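Local coordinates for protein magnesium transporter MgtE (PDB 2OUX) that probably carries magnesium ions across the cell membrane as a homodimer, this piece being its cytosolic part, a helical N domain followed by paired CBS domains, at residues A[34-39]-A[67-72]; A[26-31]-A[60-65]; A[10-15]-A[40-45]. One frame throughout, in Å; residues are numbered along the deposited sequence.

Interaction 1: A[34-39]-A[67-72]. With MG (magnesium ion), chain G.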
loop_
_atom_site.group_PDB
_atom_site.type_symbol
_atom_site.label_atom_id
_atom_site.label_comp_id
_atom_site.label_asym_id
_atom_site.label_seq_id
_atom_site.Cartn_x
_atom_site.Cartn_y
_atom_site.Cartn_z
ATOM N N LEU A 34 -17.465 -4.481 11.180
ATOM C CA LEU A 34 -16.847 -5.403 10.233
ATOM C C LEU A 34 -16.115 -4.611 9.148
ATOM O O LEU A 34 -16.524 -3.511 8.791
ATOM C CB LEU A 34 -17.916 -6.268 9.552
ATOM C CG LEU A 34 -18.799 -7.252 10.322
ATOM C CD1 LEU A 34 -19.907 -7.732 9.411
ATOM C CD2 LEU A 34 -17.972 -8.428 10.804
ATOM N N HIS A 35 -15.035 -5.191 8.635
ATOM C CA HIS A 35 -14.257 -4.604 7.546
ATOM C C HIS A 35 -15.195 -4.660 6.330
ATOM O O HIS A 35 -15.987 -5.587 6.218
ATOM C CB HIS A 35 -13.012 -5.462 7.300
ATOM C CG HIS A 35 -12.215 -5.051 6.100
ATOM N ND1 HIS A 35 -11.002 -4.397 6.200
ATOM C CD2 HIS A 35 -12.449 -5.219 4.781
ATOM C CE1 HIS A 35 -10.525 -4.182 4.987
ATOM N NE2 HIS A 35 -11.380 -4.669 4.107
ATOM N N ILE A 36 -15.109 -3.691 5.426
ATOM C CA ILE A 36 -15.994 -3.673 4.265
ATOM C C ILE A 36 -16.053 -4.964 3.450
ATOM O O ILE A 36 -17.071 -5.241 2.827
ATOM C CB ILE A 36 -15.672 -2.507 3.310
ATOM C CG1 ILE A 36 -14.182 -2.498 2.966
ATOM C CG2 ILE A 36 -16.127 -1.189 3.933
ATOM C CD1 ILE A 36 -13.830 -1.551 1.835
ATOM N N TYR A 37 -14.979 -5.753 3.447
ATOM C CA TYR A 37 -14.994 -7.017 2.708
ATOM C C TYR A 37 -15.879 -8.036 3.422
ATOM O O TYR A 37 -16.552 -8.838 2.780
ATOM C CB TYR A 37 -13.599 -7.616 2.572
ATOM C CG TYR A 37 -13.628 -9.074 2.145
ATOM C CD1 TYR A 37 -13.914 -9.439 0.825
ATOM C CD2 TYR A 37 -13.417 -10.090 3.074
ATOM C CE1 TYR A 37 -13.977 -10.788 0.442
ATOM C CE2 TYR A 37 -13.478 -11.434 2.706
ATOM C CZ TYR A 37 -13.763 -11.775 1.394
ATOM O OH TYR A 37 -13.814 -13.102 1.045
ATOM N N GLU A 38 -15.845 -8.024 4.748
ATOM C CA GLU A 38 -16.677 -8.945 5.517
ATOM C C GLU A 38 -18.133 -8.478 5.368
ATOM O O GLU A 38 -19.064 -9.291 5.305
ATOM C CB GLU A 38 -16.242 -8.959 6.989
ATOM C CG GLU A 38 -14.772 -9.287 7.175
ATOM C CD GLU A 38 -14.329 -9.320 8.629
ATOM O OE1 GLU A 38 -14.752 -8.451 9.430
ATOM O OE2 GLU A 38 -13.527 -10.213 8.970
ATOM N N GLN A 39 -18.319 -7.161 5.296
ATOM C CA GLN A 39 -19.652 -6.596 5.108
ATOM C C GLN A 39 -20.207 -7.135 3.792
ATOM O O GLN A 39 -21.387 -7.476 3.694
ATOM C CB GLN A 39 -19.589 -5.064 5.050
ATOM C CG GLN A 39 -19.382 -4.403 6.412
ATOM C CD GLN A 39 -19.161 -2.906 6.313
ATOM O OE1 GLN A 39 -19.717 -2.234 5.440
ATOM N NE2 GLN A 39 -18.341 -2.373 7.215
ATOM N N PHE A 67 -20.085 -1.620 -1.342
ATOM C CA PHE A 67 -20.105 -1.943 -2.763
ATOM C C PHE A 67 -18.753 -1.738 -3.427
ATOM O O PHE A 67 -18.370 -2.524 -4.290
ATOM C CB PHE A 67 -21.192 -1.156 -3.493
ATOM C CG PHE A 67 -22.466 -1.929 -3.658
ATOM C CD1 PHE A 67 -23.335 -2.099 -2.586
ATOM C CD2 PHE A 67 -22.759 -2.562 -4.861
ATOM C CE1 PHE A 67 -24.475 -2.892 -2.707
ATOM C CE2 PHE A 67 -23.893 -3.355 -4.989
ATOM C CZ PHE A 67 -24.753 -3.521 -3.908
ATOM N N ASP A 68 -18.024 -0.704 -3.013
ATOM C CA ASP A 68 -16.697 -0.451 -3.563
ATOM C C ASP A 68 -15.914 -1.753 -3.703
ATOM O O ASP A 68 -15.114 -1.899 -4.613
ATOM C CB ASP A 68 -15.871 0.476 -2.653
ATOM C CG ASP A 68 -16.271 1.922 -2.764
ATOM O OD1 ASP A 68 -16.526 2.381 -3.894
ATOM O OD2 ASP A 68 -16.307 2.602 -1.716
ATOM N N VAL A 69 -16.128 -2.707 -2.806
ATOM C CA VAL A 69 -15.352 -3.932 -2.901
ATOM C C VAL A 69 -16.057 -5.181 -3.397
ATOM O O VAL A 69 -15.414 -6.207 -3.613
ATOM C CB VAL A 69 -14.665 -4.246 -1.567
ATOM C CG1 VAL A 69 -13.729 -3.101 -1.206
ATOM C CG2 VAL A 69 -15.706 -4.466 -0.472
ATOM N N ILE A 70 -17.373 -5.111 -3.569
ATOM C CA ILE A 70 -18.112 -6.254 -4.086
ATOM C C ILE A 70 -17.703 -6.361 -5.565
ATOM O O ILE A 70 -17.651 -5.354 -6.277
ATOM C CB ILE A 70 -19.664 -6.031 -3.996
ATOM C CG1 ILE A 70 -20.098 -5.870 -2.535
ATOM C CG2 ILE A 70 -20.390 -7.190 -4.660
ATOM C CD1 ILE A 70 -19.614 -7.003 -1.637
ATOM N N GLU A 71 -17.402 -7.568 -6.024
ATOM C CA GLU A 71 -17.001 -7.756 -7.416
ATOM C C GLU A 71 -18.116 -7.325 -8.365
ATOM O O GLU A 71 -19.169 -7.947 -8.407
ATOM C CB GLU A 71 -16.620 -9.219 -7.650
ATOM C CG GLU A 71 -15.243 -9.564 -7.112
ATOM C CD GLU A 71 -14.952 -11.057 -7.128
ATOM O OE1 GLU A 71 -15.138 -11.690 -8.190
ATOM O OE2 GLU A 71 -14.531 -11.601 -6.082
ATOM N N GLU A 72 -17.876 -6.254 -9.120
ATOM C CA GLU A 72 -18.873 -5.723 -10.049
ATOM C C GLU A 72 -19.269 -6.713 -11.143
ATOM O O GLU A 72 -20.241 -6.496 -11.867
ATOM C CB GLU A 72 -18.370 -4.435 -10.713
ATOM C CG GLU A 72 -17.349 -4.660 -11.818
ATOM C CD GLU A 72 -15.937 -4.638 -11.308
ATOM O OE1 GLU A 72 -15.726 -5.135 -10.189
ATOM O OE2 GLU A 72 -15.046 -4.136 -12.024
HETATM MG MG MG G . -14.289 -4.093 -8.898
HETATM O O HOH W 1 -15.699 -3.436 -7.030
HETATM O O HOH W 2 -12.924 -4.700 -10.712
HETATM O O HOH W 3 -14.601 -2.070 -9.400
HETATM O O HOH W 4 -12.607 -3.310 -7.698
HETATM O O HOH W 5 -13.960 -6.229 -8.465
#
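Ile36 and Val69 meet through their methyl groups where the start of helix 36-43 faces the loop that follows helix 60-67 in the MgtE N domain. Ile36 CD1 lies 3.4 Å from Val69 CG1, tighter than usual for two methyls, and the two side chains cross at about a right angle. The second methyl, Val69 CG2, packs on main chain instead: it is 3.7 Å from Ile36 O and 4.1 Å from Tyr37 CA. With chi1 at -60°, Val69 CG1 lies beside its own backbone N and faces Ile36 CD1, leaving CG2 to face the helix main chain.

No hydrogen bond spans the two segments; some polar atoms are met within each segment, while Asp68 OD1 is held from outside by Tyr97 N and Asn100 ND2. Gln39 NE2 donates to Leu34 O at 2.7 Å, from 38° above that carbonyl plane, and ties the helix to the residues leading into it. Residues 67-70 form a type I turn. The carbonyls of Asp68 and Ile70 each accept a bond from one water, which is itself a ligand of magnesium.

That ion is held directly by Glu72 OE1 at 2.2 Å and by five waters. The other carboxylate oxygen, Glu72 OE2, accepts a bond from another of these waters at 2.6 Å and lies near Asp103 OD2, a like charge that the magnesium probably offsets. The second subunit packs against the contact, with Asp231 of that subunit on Val69 and its Tyr230 against His35 and Tyr37.

The turn thus carries Val69 outward to a small methyl contact with Ile36, while its Asp68 and Ile70 carbonyls hold a magnesium-bound water and Glu72 binds the ion directly, consistent with the ion helping to fix the conformation of residues 68-72.

Interaction 2: A[26-31]-A[60-65]; sequences EFRELF and PKELAD
Helices 24-31 and 60-67 stand well apart here, the nearest alpha carbons being Arg28 CA and Glu62 CA at 10.2 Å, so that long side chains must span the gap. They do so as a salt bridge. The Glu62 side chain runs extended beyond CG, while that of Arg28 bends at its third torsion (chi3 124°) and swings the guanidinium round to the carboxylate; the two side chains cross at about a right angle.

The flat groups do not lie in a common plane: guanidinium and carboxylate are turned 38° from each other. Glu62 OE2 takes two bonds, and the salt bridge rests on these. Arg28 NH1 donates to it at 3.3 Å, using the syn lone pair of the carboxylate, with the oxygen tilted 17° from the guanidinium plane. The bond from Arg28 NH2 to Glu62 OE2, 3.0 Å long, is weak. The modelled distance from Arg28 NH2 to Glu62 OE1, 2.4 Å, is too short and doubtful. Arg28 also touches a neighbouring molecule in the crystal, which may influence its bend.

Both ends have second partners. Glu62 OE1 accepts a hydrogen bond from Ser59 N, just ahead of helix 60-67, and Arg28 NE reaches Tyr57 O weakly, so the pair is also linked to the short connection between helices 48-57 and 60-67, weakly on the arginine side.

Beneath the bridge, Phe27 and Phe31, the latter with its CB 4.0 Å above the Phe27 ring plane and offset toward the rim, pack on Phe42 of helix 36-43, and Phe27 also meets Leu15 of helix 8-20. From helix 60-67, Pro60 and Leu63 lean instead on Tyr88. Helix 24-31 thus packs on helices 8-20 and 36-43 while helix 60-67 packs on helix 86-93, and the salt bridge joins the two.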
loop_
_atom_site.group_PDB
_atom_site.type_symbol
_atom_site.label_atom_id
_atom_site.label_comp_id
_atom_site.label_asym_id
_atom_site.label_seq_id
_atom_site.Cartn_x
_atom_site.Cartn_y
_atom_site.Cartn_z
ATOM N N GLU A 26 -28.387 -2.123 17.143
ATOM C CA GLU A 26 -27.519 -3.260 17.445
ATOM C C GLU A 26 -26.891 -3.719 16.129
ATOM O O GLU A 26 -25.701 -4.026 16.062
ATOM C CB GLU A 26 -28.323 -4.409 18.048
ATOM C CG GLU A 26 -27.806 -4.925 19.390
ATOM C CD GLU A 26 -26.372 -5.447 19.343
ATOM O OE1 GLU A 26 -26.140 -6.577 19.831
ATOM O OE2 GLU A 26 -25.472 -4.731 18.844
ATOM N N PHE A 27 -27.715 -3.760 15.086
ATOM C CA PHE A 27 -27.281 -4.161 13.760
ATOM C C PHE A 27 -26.152 -3.259 13.279
ATOM O O PHE A 27 -25.069 -3.730 12.946
ATOM C CB PHE A 27 -28.439 -4.063 12.772
ATOM C CG PHE A 27 -28.030 -4.296 11.356
ATOM C CD1 PHE A 27 -27.805 -5.588 10.890
ATOM C CD2 PHE A 27 -27.807 -3.225 10.501
ATOM C CE1 PHE A 27 -27.363 -5.806 9.596
ATOM C CE2 PHE A 27 -27.364 -3.435 9.202
ATOM C CZ PHE A 27 -27.142 -4.727 8.749
ATOM N N ARG A 28 -26.424 -1.958 13.242
ATOM C CA ARG A 28 -25.448 -0.977 12.802
ATOM C C ARG A 28 -24.109 -1.117 13.500
ATOM O O ARG A 28 -23.068 -1.135 12.839
ATOM C CB ARG A 28 -25.980 0.437 13.021
ATOM C CG ARG A 28 -27.138 0.802 12.127
ATOM C CD ARG A 28 -27.489 2.259 12.293
ATOM N NE ARG A 28 -27.450 2.952 11.016
ATOM C CZ ARG A 28 -26.422 3.668 10.568
ATOM N NH1 ARG A 28 -25.321 3.811 11.286
ATOM N NH2 ARG A 28 -26.508 4.244 9.383
ATOM N N GLU A 29 -24.139 -1.207 14.831
ATOM C CA GLU A 29 -22.913 -1.346 15.628
ATOM C C GLU A 29 -22.079 -2.532 15.169
ATOM O O GLU A 29 -20.868 -2.415 14.989
ATOM C CB GLU A 29 -23.230 -1.558 17.114
ATOM C CG GLU A 29 -23.671 -0.336 17.900
ATOM C CD GLU A 29 -23.994 -0.688 19.351
ATOM O OE1 GLU A 29 -23.070 -1.096 20.090
ATOM O OE2 GLU A 29 -25.174 -0.570 19.746
ATOM N N LEU A 30 -22.734 -3.681 15.014
ATOM C CA LEU A 30 -22.060 -4.905 14.596
ATOM C C LEU A 30 -21.573 -4.819 13.150
ATOM O O LEU A 30 -20.385 -4.966 12.880
ATOM C CB LEU A 30 -23.005 -6.102 14.756
ATOM C CG LEU A 30 -23.413 -6.472 16.188
ATOM C CD1 LEU A 30 -24.473 -7.562 16.155
ATOM C CD2 LEU A 30 -22.191 -6.933 16.966
ATOM N N PHE A 31 -22.503 -4.568 12.235
ATOM C CA PHE A 31 -22.201 -4.467 10.815
ATOM C C PHE A 31 -21.048 -3.505 10.549
ATOM O O PHE A 31 -20.067 -3.865 9.897
ATOM C CB PHE A 31 -23.444 -3.997 10.046
ATOM C CG PHE A 31 -23.259 -3.961 8.545
ATOM C CD1 PHE A 31 -23.338 -5.128 7.786
ATOM C CD2 PHE A 31 -22.977 -2.762 7.897
ATOM C CE1 PHE A 31 -23.135 -5.102 6.395
ATOM C CE2 PHE A 31 -22.769 -2.721 6.512
ATOM C CZ PHE A 31 -22.850 -3.893 5.759
ATOM N N PRO A 60 -26.771 5.715 2.014
ATOM C CA PRO A 60 -26.155 5.437 0.718
ATOM C C PRO A 60 -24.629 5.456 0.816
ATOM O O PRO A 60 -23.956 4.657 0.164
ATOM C CB PRO A 60 -26.708 6.550 -0.163
ATOM C CG PRO A 60 -28.117 6.693 0.378
ATOM C CD PRO A 60 -27.863 6.697 1.875
ATOM N N LYS A 61 -24.087 6.363 1.627
ATOM C CA LYS A 61 -22.640 6.436 1.804
ATOM C C LYS A 61 -22.149 5.130 2.398
ATOM O O LYS A 61 -21.216 4.520 1.886
ATOM C CB LYS A 61 -22.243 7.572 2.749
ATOM C CG LYS A 61 -22.475 8.959 2.205
ATOM C CD LYS A 61 -21.939 10.015 3.168
ATOM C CE LYS A 61 -22.370 11.429 2.757
ATOM N NZ LYS A 61 -21.921 11.816 1.381
ATOM N N GLU A 62 -22.778 4.703 3.484
ATOM C CA GLU A 62 -22.385 3.465 4.141
ATOM C C GLU A 62 -22.502 2.244 3.220
ATOM O O GLU A 62 -21.652 1.357 3.236
ATOM C CB GLU A 62 -23.224 3.263 5.407
ATOM C CG GLU A 62 -23.089 4.435 6.378
ATOM C CD GLU A 62 -23.989 4.321 7.597
ATOM O OE1 GLU A 62 -25.103 3.787 7.452
ATOM O OE2 GLU A 62 -23.590 4.783 8.691
ATOM N N LEU A 63 -23.549 2.196 2.407
ATOM C CA LEU A 63 -23.709 1.062 1.508
ATOM C C LEU A 63 -22.655 1.124 0.400
ATOM O O LEU A 63 -22.187 0.101 -0.084
ATOM C CB LEU A 63 -25.105 1.058 0.897
ATOM C CG LEU A 63 -25.495 -0.303 0.333
ATOM C CD1 LEU A 63 -25.665 -1.295 1.472
ATOM C CD2 LEU A 63 -26.772 -0.177 -0.466
ATOM N N ALA A 64 -22.280 2.333 0.017
ATOM C CA ALA A 64 -21.272 2.520 -1.019
ATOM C C ALA A 64 -19.896 2.014 -0.557
ATOM O O ALA A 64 -19.142 1.443 -1.341
ATOM C CB ALA A 64 -21.192 3.992 -1.401
ATOM N N ASP A 65 -19.571 2.220 0.714
ATOM C CA ASP A 65 -18.282 1.765 1.226
ATOM C C ASP A 65 -18.151 0.264 1.004
ATOM O O ASP A 65 -17.061 -0.256 0.754
ATOM C CB ASP A 65 -18.158 2.041 2.728
ATOM C CG ASP A 65 -18.071 3.506 3.046
ATOM O OD1 ASP A 65 -17.373 4.231 2.312
ATOM O OD2 ASP A 65 -18.690 3.931 4.045
#

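Interaction 3: A[10-15]-A[40-45]; sequences EQFALL and GQFYQS
Phe42 O accepts twice from Ser45, from its N at 3.0 Å and from its OG, the latter modelled at a doubtful 2.5 Å from Phe42 O. The contact is helix-to-helix packing in the all-helical N domain, built on an edge-to-face (T-shaped) pair of phenylalanines. Phe42 turns its edge to the face of Phe12, with ring centroids 5.3 Å apart and planes at 67°. Its CB lies over the same ring, 3.8 Å from the Phe12 centroid, in a CH-pi contact, while the Phe12 tip reaches the main chain: CZ is 3.5 Å from Phe42 N. Beside this, Gln41 CB lies 4.1 Å from Phe12 CZ.

Leu15 covers a face of Phe42. Its CD1 sits over the ring centre, 3.4 Å from the Phe42 centroid and only 5° off the normal, a second and more squarely placed CH-pi contact. Phe42 reaches this place with CG anti to its backbone N (chi1 175°), which carries the ring out to meet Phe12 with its edge and Leu15 with a face. Phe27 of helix 24-31 adds to the same apolar cluster. At the edge of the Phe42 ring, near its plane, Phe12 O stands 3.6 Å from Phe42 CE1.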
loop_
_atom_site.group_PDB
_atom_site.type_symbol
_atom_site.label_atom_id
_atom_site.label_comp_id
_atom_site.label_asym_id
_atom_site.label_seq_id
_atom_site.Cartn_x
_atom_site.Cartn_y
_atom_site.Cartn_z
ATOM N N GLU A 10 -19.942 -17.269 13.451
ATOM C CA GLU A 10 -20.525 -16.779 14.693
ATOM C C GLU A 10 -21.041 -15.348 14.562
ATOM O O GLU A 10 -22.216 -15.078 14.811
ATOM C CB GLU A 10 -19.489 -16.849 15.818
ATOM C CG GLU A 10 -19.933 -16.197 17.118
ATOM C CD GLU A 10 -18.848 -16.217 18.179
ATOM O OE1 GLU A 10 -17.721 -15.766 17.886
ATOM O OE2 GLU A 10 -19.120 -16.679 19.308
ATOM N N GLN A 11 -20.157 -14.435 14.174
ATOM C CA GLN A 11 -20.526 -13.032 14.024
ATOM C C GLN A 11 -21.710 -12.821 13.082
ATOM O O GLN A 11 -22.653 -12.102 13.417
ATOM C CB GLN A 11 -19.320 -12.224 13.535
ATOM C CG GLN A 11 -18.682 -11.343 14.600
ATOM C CD GLN A 11 -19.558 -10.160 14.970
ATOM O OE1 GLN A 11 -19.751 -9.238 14.172
ATOM N NE2 GLN A 11 -20.103 -10.184 16.182
ATOM N N PHE A 12 -21.659 -13.441 11.907
ATOM C CA PHE A 12 -22.734 -13.312 10.933
ATOM C C PHE A 12 -24.074 -13.764 11.514
ATOM O O PHE A 12 -25.102 -13.135 11.275
ATOM C CB PHE A 12 -22.408 -14.120 9.671
ATOM C CG PHE A 12 -21.435 -13.440 8.739
ATOM C CD1 PHE A 12 -20.788 -12.260 9.108
ATOM C CD2 PHE A 12 -21.168 -13.977 7.487
ATOM C CE1 PHE A 12 -19.897 -11.628 8.242
ATOM C CE2 PHE A 12 -20.274 -13.350 6.613
ATOM C CZ PHE A 12 -19.639 -12.175 6.995
ATOM N N ALA A 13 -24.050 -14.849 12.287
ATOM C CA ALA A 13 -25.259 -15.391 12.906
ATOM C C ALA A 13 -25.914 -14.381 13.844
ATOM O O ALA A 13 -27.135 -14.207 13.826
ATOM C CB ALA A 13 -24.925 -16.677 13.667
ATOM N N LEU A 14 -25.103 -13.729 14.673
ATOM C CA LEU A 14 -25.608 -12.717 15.594
ATOM C C LEU A 14 -26.173 -11.575 14.762
ATOM O O LEU A 14 -27.253 -11.057 15.041
ATOM C CB LEU A 14 -24.480 -12.185 16.484
ATOM C CG LEU A 14 -24.123 -12.894 17.798
ATOM C CD1 LEU A 14 -23.789 -14.371 17.575
ATOM C CD2 LEU A 14 -22.948 -12.164 18.415
ATOM N N LEU A 15 -25.422 -11.191 13.733
ATOM C CA LEU A 15 -25.821 -10.113 12.834
ATOM C C LEU A 15 -27.175 -10.396 12.191
ATOM O O LEU A 15 -28.040 -9.524 12.155
ATOM C CB LEU A 15 -24.777 -9.933 11.736
ATOM C CG LEU A 15 -24.079 -8.585 11.568
ATOM C CD1 LEU A 15 -23.253 -8.637 10.287
ATOM C CD2 LEU A 15 -25.090 -7.454 11.490
ATOM N N GLY A 40 -19.346 -7.211 2.782
ATOM C CA GLY A 40 -19.775 -7.713 1.489
ATOM C C GLY A 40 -20.194 -9.175 1.522
ATOM O O GLY A 40 -21.187 -9.564 0.906
ATOM N N GLN A 41 -19.438 -9.998 2.237
ATOM C CA GLN A 41 -19.757 -11.413 2.336
ATOM C C GLN A 41 -21.077 -11.613 3.072
ATOM O O GLN A 41 -21.930 -12.388 2.635
ATOM C CB GLN A 41 -18.629 -12.156 3.053
ATOM C CG GLN A 41 -17.319 -12.115 2.285
ATOM C CD GLN A 41 -17.467 -12.660 0.875
ATOM O OE1 GLN A 41 -17.610 -13.866 0.680
ATOM N NE2 GLN A 41 -17.447 -11.769 -0.113
ATOM N N PHE A 42 -21.240 -10.917 4.193
ATOM C CA PHE A 42 -22.470 -11.006 4.964
ATOM C C PHE A 42 -23.632 -10.664 4.040
ATOM O O PHE A 42 -24.563 -11.448 3.892
ATOM C CB PHE A 42 -22.450 -10.021 6.137
ATOM C CG PHE A 42 -23.740 -9.973 6.906
ATOM C CD1 PHE A 42 -24.107 -11.023 7.747
ATOM C CD2 PHE A 42 -24.602 -8.894 6.767
ATOM C CE1 PHE A 42 -25.317 -10.999 8.437
ATOM C CE2 PHE A 42 -25.810 -8.861 7.450
ATOM C CZ PHE A 42 -26.170 -9.918 8.290
ATOM N N TYR A 43 -23.552 -9.500 3.405
ATOM C CA TYR A 43 -24.591 -9.032 2.488
ATOM C C TYR A 43 -24.895 -9.974 1.328
ATOM O O TYR A 43 -26.051 -10.127 0.938
ATOM C CB TYR A 43 -24.212 -7.657 1.940
ATOM C CG TYR A 43 -25.066 -7.158 0.788
ATOM C CD1 TYR A 43 -24.754 -7.481 -0.534
ATOM C CD2 TYR A 43 -26.152 -6.315 1.017
ATOM C CE1 TYR A 43 -25.504 -6.968 -1.601
ATOM C CE2 TYR A 43 -26.908 -5.798 -0.040
ATOM C CZ TYR A 43 -26.579 -6.122 -1.346
ATOM O OH TYR A 43 -27.310 -5.579 -2.384
ATOM N N GLN A 44 -23.866 -10.602 0.775
ATOM C CA GLN A 44 -24.061 -11.513 -0.346
ATOM C C GLN A 44 -24.616 -12.869 0.087
ATOM O O GLN A 44 -24.805 -13.758 -0.739
ATOM C CB GLN A 44 -22.742 -11.697 -1.106
ATOM C CG GLN A 44 -22.326 -10.463 -1.893
ATOM C CD GLN A 44 -20.955 -10.599 -2.534
ATOM O OE1 GLN A 44 -20.742 -11.431 -3.419
ATOM N NE2 GLN A 44 -20.014 -9.779 -2.084
ATOM N N SER A 45 -24.870 -13.028 1.381
ATOM C CA SER A 45 -25.413 -14.281 1.890
ATOM C C SER A 45 -26.910 -14.114 2.136
ATOM O O SER A 45 -27.671 -15.080 2.099
ATOM C CB SER A 45 -24.733 -14.671 3.204
ATOM O OG SER A 45 -25.161 -13.835 4.268
#

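In the fold
Helix 36-43 is shared by interactions 1 and 3: its beginning meets the magnesium-bearing loop, its end meets helix 8-20. Interaction 2 joins helix 24-31, which lies between those two helices in the chain, to helix 60-67, directly before that loop. The three touch through Phe27 against Leu15 and Phe42, Gln39 against Phe31, Ile36 against Asp65, and Leu34 against Leu15. Interaction 3 is the partly buried one, and its chemistry is aromatic and aliphatic. Interactions 1 and 2 are surface contacts: the first pairs a small methyl contact with a hydrated ion beside the second subunit, the second relies on charge, away from the annotated sites.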